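Acireductone dioxygenase (Bacillus anthracis, PDB 4QGL) probably catalyses the oxidation of acireductone by dioxygen in the methionine salvage pathway, giving products that depend on whether iron or nickel is bound. Local coordinates at residues A[103-106]-A[107-111]; A[64-67]-A[68-72]; A[51-54]-A[55-58]. All blocks are in the same frame, centred on the assembly; numbering follows the deposited sequence.

In the fold
Interactions 3, 2 and 1 follow one another along the chain, all in the one cupin-type chain. Interaction 3 caps the start of helix 54-63. Interaction 2 forms the first turns of the next helix, 65-75. Their centres are about 19 Å apart. Interaction 1 leads from a loop into strand 109-113, the middle strand of a five-stranded antiparallel sheet. Its centre is about 19 Å from that of interaction 2 and about 25 Å from that of interaction 3. Interactions 1 and 2 do not touch, but Ile163 of neighbouring strand 158-164 meets Val110 from one and Ile68 from the other. Helix 65-75 thus packs on the sheet that carries the metal ligand Glu109, while interaction 3 lies at the surface.

Interaction 1. Residues A[103-106]-A[107-111]; sequences HHHT and DDEVR. With CD (cadmium ion), chain B.
His105 and Glu109 meet at the metal centre of the cupin fold, where the signature His-x-His-x3-Glu supplies three ligands from one short run of chain. His103 and His105 lie in the loop, and Glu109 begins strand 109-113. A cadmium ion occupies the site in this crystal; iron or nickel is the expected natural metal. His103 NE2 binds the cadmium at 2.4 Å and His105 NE2 at 2.3 Å. Glu109 OE1 binds it at 2.3 Å. Water 1 lies 2.4 Å from the metal, in the plane of the His103 ring and at its edge. His148, on the other sheet, adds the fourth protein ligand.

Glu109 OE1 comes up to the edge of the His105 ring, 3.1 Å from NE2. This is no hydrogen bond, because both atoms are bound to the metal. The carboxylate and ring planes stand 83° apart. The Glu109 side chain reaches the ion with CG anti to the backbone N (chi1 -169°) and stays extended beyond it. His103 ND1 donates a hydrogen bond to Lys101 O, and His105 ND1 donates one to Val171 O. Held by the metal at NE2 and by a carbonyl at ND1, each ring has its rotation largely set.

Glu109 OE2 is a ligand of a second cadmium ion. It also lies over one face of the Arg111 guanidinium, 3.6 Å from NH2. That ion pair is long, and no N-H points at the oxygen. Arg111 NH1 instead donates to Val110 O at 2.7 Å. It comes from above the carbonyl plane, while the oxygen lies in the guanidinium plane. Arg111 is predicted to be important for generating the substrate dianion. With His148, three imidazoles and one carboxylate oxygen hold the ion, and water 1 takes a further position, which a substrate could plausibly take over.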
loop_
_atom_site.group_PDB
_atom_site.type_symbol
_atom_site.label_atom_id
_atom_site.label_comp_id
_atom_site.label_asym_id
_atom_site.label_seq_id
_atom_site.Cartn_x
_atom_site.Cartn_y
_atom_site.Cartn_z
ATOM N N HIS A 103 -12.032 0.450 -9.071
ATOM C CA HIS A 103 -12.719 -0.781 -8.677
ATOM C C HIS A 103 -12.910 -0.750 -7.204
ATOM O O HIS A 103 -12.373 0.121 -6.540
ATOM C CB HIS A 103 -11.904 -2.009 -9.078
ATOM C CG HIS A 103 -10.516 -1.999 -8.547
ATOM N ND1 HIS A 103 -9.531 -1.182 -9.050
ATOM C CD2 HIS A 103 -9.967 -2.654 -7.510
ATOM C CE1 HIS A 103 -8.422 -1.363 -8.366
ATOM N NE2 HIS A 103 -8.659 -2.269 -7.438
ATOM N N HIS A 104 -13.711 -1.679 -6.699
ATOM C CA HIS A 104 -13.654 -2.038 -5.278
ATOM C C HIS A 104 -13.382 -3.519 -5.070
ATOM O O HIS A 104 -13.205 -4.259 -6.039
ATOM C CB HIS A 104 -14.888 -1.561 -4.503
ATOM C CG HIS A 104 -16.163 -2.246 -4.864
ATOM N ND1 HIS A 104 -17.133 -1.647 -5.642
ATOM C CD2 HIS A 104 -16.668 -3.441 -4.490
ATOM C CE1 HIS A 104 -18.162 -2.461 -5.763
ATOM N NE2 HIS A 104 -17.902 -3.561 -5.081
ATOM N N HIS A 105 -13.271 -3.918 -3.799
ATOM C CA HIS A 105 -13.202 -5.339 -3.405
ATOM C C HIS A 105 -14.170 -5.634 -2.245
ATOM O O HIS A 105 -14.489 -4.734 -1.468
ATOM C CB HIS A 105 -11.777 -5.725 -2.960
ATOM C CG HIS A 105 -10.690 -5.225 -3.858
ATOM N ND1 HIS A 105 -10.384 -5.824 -5.062
ATOM C CD2 HIS A 105 -9.814 -4.199 -3.711
ATOM C CE1 HIS A 105 -9.376 -5.176 -5.628
ATOM N NE2 HIS A 105 -9.035 -4.164 -4.846
ATOM N N THR A 106 -14.595 -6.899 -2.107
ATOM C CA THR A 106 -15.410 -7.343 -0.955
ATOM C C THR A 106 -14.641 -7.660 0.327
ATOM O O THR A 106 -15.258 -7.933 1.352
ATOM C CB THR A 106 -16.200 -8.601 -1.275
ATOM O OG1 THR A 106 -15.305 -9.563 -1.837
ATOM C CG2 THR A 106 -17.339 -8.263 -2.244
ATOM N N ASP A 107 -13.316 -7.661 0.255
ATOM C CA ASP A 107 -12.455 -7.640 1.443
ATOM C C ASP A 107 -11.538 -6.393 1.399
ATOM O O ASP A 107 -11.404 -5.714 0.361
ATOM C CB ASP A 107 -11.617 -8.946 1.557
ATOM C CG ASP A 107 -12.464 -10.201 1.935
ATOM O OD1 ASP A 107 -13.532 -10.040 2.595
ATOM O OD2 ASP A 107 -12.046 -11.349 1.571
ATOM N N ASP A 108 -10.948 -6.090 2.550
ATOM C CA ASP A 108 -9.952 -5.031 2.719
ATOM C C ASP A 108 -8.751 -5.298 1.825
ATOM O O ASP A 108 -8.471 -6.452 1.551
ATOM C CB ASP A 108 -9.460 -5.023 4.177
ATOM C CG ASP A 108 -10.512 -4.485 5.176
ATOM O OD1 ASP A 108 -11.590 -3.968 4.753
ATOM O OD2 ASP A 108 -10.233 -4.554 6.395
ATOM N N GLU A 109 -8.059 -4.244 1.370
ATOM C CA GLU A 109 -6.797 -4.367 0.621
ATOM C C GLU A 109 -5.654 -3.718 1.391
ATOM O O GLU A 109 -5.560 -2.487 1.496
ATOM C CB GLU A 109 -6.894 -3.711 -0.760
ATOM C CG GLU A 109 -5.723 -4.024 -1.697
ATOM C CD GLU A 109 -5.709 -3.114 -2.887
ATOM O OE1 GLU A 109 -6.808 -2.659 -3.255
ATOM O OE2 GLU A 109 -4.631 -2.823 -3.467
ATOM N N VAL A 110 -4.751 -4.564 1.867
ATOM C CA VAL A 110 -3.714 -4.168 2.792
ATOM C C VAL A 110 -2.369 -4.281 2.120
ATOM O O VAL A 110 -2.073 -5.264 1.491
ATOM C CB VAL A 110 -3.758 -5.090 3.994
ATOM C CG1 VAL A 110 -2.824 -4.618 5.097
ATOM C CG2 VAL A 110 -5.192 -5.204 4.493
ATOM N N ARG A 111 -1.563 -3.248 2.230
ATOM C CA ARG A 111 -0.247 -3.235 1.604
ATOM C C ARG A 111 0.727 -2.594 2.580
ATOM O O ARG A 111 0.358 -1.643 3.260
ATOM C CB ARG A 111 -0.267 -2.434 0.279
ATOM C CG ARG A 111 -1.095 -3.046 -0.856
ATOM C CD ARG A 111 -0.549 -4.406 -1.316
ATOM N NE ARG A 111 -1.349 -4.992 -2.398
ATOM C CZ ARG A 111 -2.480 -5.659 -2.225
ATOM N NH1 ARG A 111 -2.968 -5.860 -1.015
ATOM N NH2 ARG A 111 -3.123 -6.132 -3.269
HETATM CD CD CD B . -7.467 -2.621 -5.434
HETATM O O HOH W 1 -5.639 -1.396 -6.260
#

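Interaction 2. Residues A[64-67]-A[68-72]; sequences FSKE and IADVS
The Phe64 ring turns away from Ile68 and meets the ring of Phe112, with the planes at about 55°. Phe64 touches Ile68 through its base, CB lying 4.3 Å from Ile68 CG1. The other flat group is the Asp70 carboxylate, one turn along from Lys66. Lys66 NZ reaches Asp70 OD1 at 2.9 Å, on the syn lone pair, the side of the other oxygen. This is an i to i+4 salt bridge on the outer side of helix 65-75. The lysine starts with CG anti to the backbone N (chi1 172°), then bends at chi2 and crosses to the carboxylate.

Regular i to i+4 bonds join the turns. Ile68 N donates to Phe64 O at 2.9 Å, and Val71 N donates to Glu67 O at 3.2 Å. Ile68 O is gripped twice, by Ser72 N at 2.8 Å and by Ser72 OG at 2.9 Å. On the inner side, Ile68, Val71 and Ser72 pack against Ile163 of strand 158-164. Glu67 OE2 pairs with Lys41. The helix is therefore amphipathic: apolar side chains meet the sheet, while the Lys66-Asp70 pair probably stabilises its outer face.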
loop_
_atom_site.group_PDB
_atom_site.type_symbol
_atom_site.label_atom_id
_atom_site.label_comp_id
_atom_site.label_asym_id
_atom_site.label_seq_id
_atom_site.Cartn_x
_atom_site.Cartn_y
_atom_site.Cartn_z
ATOM N N PHE A 64 9.332 -8.425 9.536
ATOM C CA PHE A 64 8.094 -7.783 10.002
ATOM C C PHE A 64 7.047 -8.758 10.485
ATOM O O PHE A 64 5.903 -8.386 10.651
ATOM C CB PHE A 64 7.522 -6.879 8.930
ATOM C CG PHE A 64 8.459 -5.793 8.537
ATOM C CD1 PHE A 64 8.563 -4.638 9.297
ATOM C CD2 PHE A 64 9.278 -5.947 7.428
ATOM C CE1 PHE A 64 9.465 -3.658 8.953
ATOM C CE2 PHE A 64 10.171 -4.961 7.070
ATOM C CZ PHE A 64 10.266 -3.819 7.833
ATOM N N SER A 65 7.467 -9.972 10.834
ATOM C CA SER A 65 6.521 -10.995 11.289
ATOM C C SER A 65 5.680 -10.595 12.493
ATOM O O SER A 65 4.523 -10.982 12.585
ATOM C CB SER A 65 7.223 -12.321 11.565
ATOM O OG SER A 65 8.114 -12.224 12.660
ATOM N N LYS A 66 6.257 -9.855 13.427
ATOM C CA LYS A 66 5.502 -9.379 14.591
ATOM C C LYS A 66 4.441 -8.365 14.165
ATOM O O LYS A 66 3.277 -8.456 14.536
ATOM C CB LYS A 66 6.461 -8.764 15.618
ATOM C CG LYS A 66 5.798 -8.067 16.779
ATOM C CD LYS A 66 4.880 -8.985 17.553
ATOM C CE LYS A 66 4.492 -8.334 18.873
ATOM N NZ LYS A 66 3.243 -8.936 19.394
ATOM N N GLU A 67 4.850 -7.411 13.368
ATOM C CA GLU A 67 3.921 -6.384 12.931
ATOM C C GLU A 67 2.822 -6.992 12.123
ATOM O O GLU A 67 1.705 -6.571 12.224
ATOM C CB GLU A 67 4.598 -5.321 12.099
ATOM C CG GLU A 67 5.506 -4.411 12.889
ATOM C CD GLU A 67 6.899 -4.983 13.051
ATOM O OE1 GLU A 67 7.082 -6.193 13.095
ATOM O OE2 GLU A 67 7.855 -4.214 13.093
ATOM N N ILE A 68 3.145 -7.996 11.333
ATOM C CA ILE A 68 2.147 -8.743 10.570
ATOM C C ILE A 68 1.199 -9.546 11.465
ATOM O O ILE A 68 -0.005 -9.522 11.263
ATOM C CB ILE A 68 2.808 -9.693 9.569
ATOM C CG1 ILE A 68 3.775 -8.905 8.691
ATOM C CG2 ILE A 68 1.772 -10.326 8.670
ATOM C CD1 ILE A 68 4.408 -9.665 7.544
ATOM N N ALA A 69 1.726 -10.225 12.453
ATOM C CA ALA A 69 0.866 -10.951 13.362
ATOM C C ALA A 69 -0.150 -10.035 14.028
ATOM O O ALA A 69 -1.301 -10.403 14.195
ATOM C CB ALA A 69 1.694 -11.671 14.434
ATOM N N ASP A 70 0.297 -8.857 14.434
ATOM C CA ASP A 70 -0.551 -7.924 15.182
ATOM C C ASP A 70 -1.687 -7.392 14.328
ATOM O O ASP A 70 -2.826 -7.372 14.754
ATOM C CB ASP A 70 0.270 -6.760 15.753
ATOM C CG ASP A 70 1.245 -7.195 16.886
ATOM O OD1 ASP A 70 1.113 -8.306 17.490
ATOM O OD2 ASP A 70 2.161 -6.382 17.173
ATOM N N VAL A 71 -1.349 -6.971 13.122
ATOM C CA VAL A 71 -2.327 -6.494 12.147
ATOM C C VAL A 71 -3.220 -7.642 11.596
ATOM O O VAL A 71 -4.408 -7.444 11.345
ATOM C CB VAL A 71 -1.652 -5.632 11.025
ATOM C CG1 VAL A 71 -0.895 -6.467 10.000
ATOM C CG2 VAL A 71 -2.672 -4.773 10.317
ATOM N N SER A 72 -2.675 -8.846 11.451
ATOM C CA SER A 72 -3.490 -9.948 11.020
ATOM C C SER A 72 -4.484 -10.374 12.092
ATOM O O SER A 72 -5.566 -10.789 11.757
ATOM C CB SER A 72 -2.615 -11.103 10.615
ATOM O OG SER A 72 -1.909 -10.766 9.446
#

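Interaction 3. Residues A[51-54]-A[55-58]; sequences SLTD and ENKA
The chain passes from an extended form at Leu52 and Thr53 into helix 54-63, and its first i to i+4 bonds run from Lys57 N to Thr53 O and from Ala58 N to Asp54 O, each 3.2 Å long. Thr53 OG1 accepts a further bond from Asn56 N at 3.1 Å, with an N-H angle of 154°. The Thr53 hydroxyl sits between its own backbone N and carbonyl carbon (chi1 67°), which turns it back over the first turn.

Thr53 is thus the N-cap of the helix. Its side chain takes up an amide of the first turn, as an N-cap does. Asp54 and Glu55 follow as the first two helical residues. Acidic groups at these places would be expected to interact well with the helix dipole. Water 2 ties Glu55 to the cap: it donates to Glu55 OE1 at 2.8 Å and lies 2.6 Å from Thr53 OG1. The extended Glu55 chain reaches this water.

Before the cap, Leu52 CD2 packs on Asn56 CB at 4.0 Å. Asn56 is buried against the loop residues His45, Leu46 and Asn49. Lys57 CE comes within 4.3 Å of Leu52 CB, and Lys57 NZ makes a weak hydrogen bond to Val82 O of strand 79-85.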
loop_
_atom_site.group_PDB
_atom_site.type_symbol
_atom_site.label_atom_id
_atom_site.label_comp_id
_atom_site.label_asym_id
_atom_site.label_seq_id
_atom_site.Cartn_x
_atom_site.Cartn_y
_atom_site.Cartn_z
ATOM N N SER A 51 15.034 -7.082 -7.629
ATOM C CA SER A 51 15.116 -8.436 -8.169
ATOM C C SER A 51 15.303 -9.369 -7.001
ATOM O O SER A 51 16.430 -9.650 -6.566
ATOM C CB SER A 51 16.277 -8.587 -9.123
ATOM O OG SER A 51 17.421 -8.039 -8.534
ATOM N N LEU A 52 14.168 -9.851 -6.523
ATOM C CA LEU A 52 14.071 -10.509 -5.250
ATOM C C LEU A 52 14.118 -12.003 -5.430
ATOM O O LEU A 52 13.390 -12.561 -6.254
ATOM C CB LEU A 52 12.763 -10.082 -4.577
ATOM C CG LEU A 52 12.789 -8.616 -4.164
ATOM C CD1 LEU A 52 11.490 -8.130 -3.589
ATOM C CD2 LEU A 52 13.901 -8.427 -3.147
ATOM N N THR A 53 14.978 -12.654 -4.649
ATOM C CA THR A 53 15.014 -14.120 -4.634
ATOM C C THR A 53 13.901 -14.641 -3.741
ATOM O O THR A 53 13.263 -13.863 -3.021
ATOM C CB THR A 53 16.407 -14.704 -4.245
ATOM O OG1 THR A 53 16.760 -14.419 -2.870
ATOM C CG2 THR A 53 17.477 -14.162 -5.211
ATOM N N ASP A 54 13.648 -15.947 -3.841
ATOM C CA ASP A 54 12.728 -16.642 -2.927
ATOM C C ASP A 54 13.179 -16.514 -1.432
ATOM O O ASP A 54 12.355 -16.380 -0.527
ATOM C CB ASP A 54 12.570 -18.123 -3.355
ATOM C CG ASP A 54 11.882 -18.287 -4.766
ATOM O OD1 ASP A 54 10.832 -17.629 -5.017
ATOM O OD2 ASP A 54 12.395 -19.099 -5.606
ATOM N N GLU A 55 14.490 -16.517 -1.219
ATOM C CA GLU A 55 15.101 -16.254 0.083
ATOM C C GLU A 55 14.922 -14.817 0.587
ATOM O O GLU A 55 14.666 -14.586 1.759
ATOM C CB GLU A 55 16.587 -16.562 -0.018
ATOM C CG GLU A 55 17.347 -16.518 1.294
ATOM C CD GLU A 55 18.832 -16.182 1.110
ATOM O OE1 GLU A 55 19.149 -15.088 0.533
ATOM O OE2 GLU A 55 19.678 -17.003 1.562
ATOM N N ASN A 56 15.104 -13.846 -0.297
ATOM C CA ASN A 56 14.947 -12.448 0.063
ATOM C C ASN A 56 13.561 -12.180 0.559
ATOM O O ASN A 56 13.357 -11.481 1.529
ATOM C CB ASN A 56 15.223 -11.585 -1.144
ATOM C CG ASN A 56 16.693 -11.500 -1.450
ATOM O OD1 ASN A 56 17.495 -11.820 -0.602
ATOM N ND2 ASN A 56 17.054 -11.088 -2.657
ATOM N N LYS A 57 12.607 -12.764 -0.139
ATOM C CA LYS A 57 11.192 -12.676 0.193
ATOM C C LYS A 57 10.799 -13.250 1.543
ATOM O O LYS A 57 10.001 -12.667 2.273
ATOM C CB LYS A 57 10.405 -13.425 -0.877
ATOM C CG LYS A 57 9.936 -12.520 -1.986
ATOM C CD LYS A 57 9.067 -13.273 -2.968
ATOM C CE LYS A 57 9.384 -12.814 -4.383
ATOM N NZ LYS A 57 8.158 -12.827 -5.227
ATOM N N ALA A 58 11.323 -14.430 1.829
ATOM C CA ALA A 58 11.117 -15.095 3.111
ATOM C C ALA A 58 11.704 -14.278 4.241
ATOM O O ALA A 58 11.138 -14.210 5.318
ATOM C CB ALA A 58 11.743 -16.490 3.087
HETATM O O HOH W 2 19.262 -14.954 -2.280
#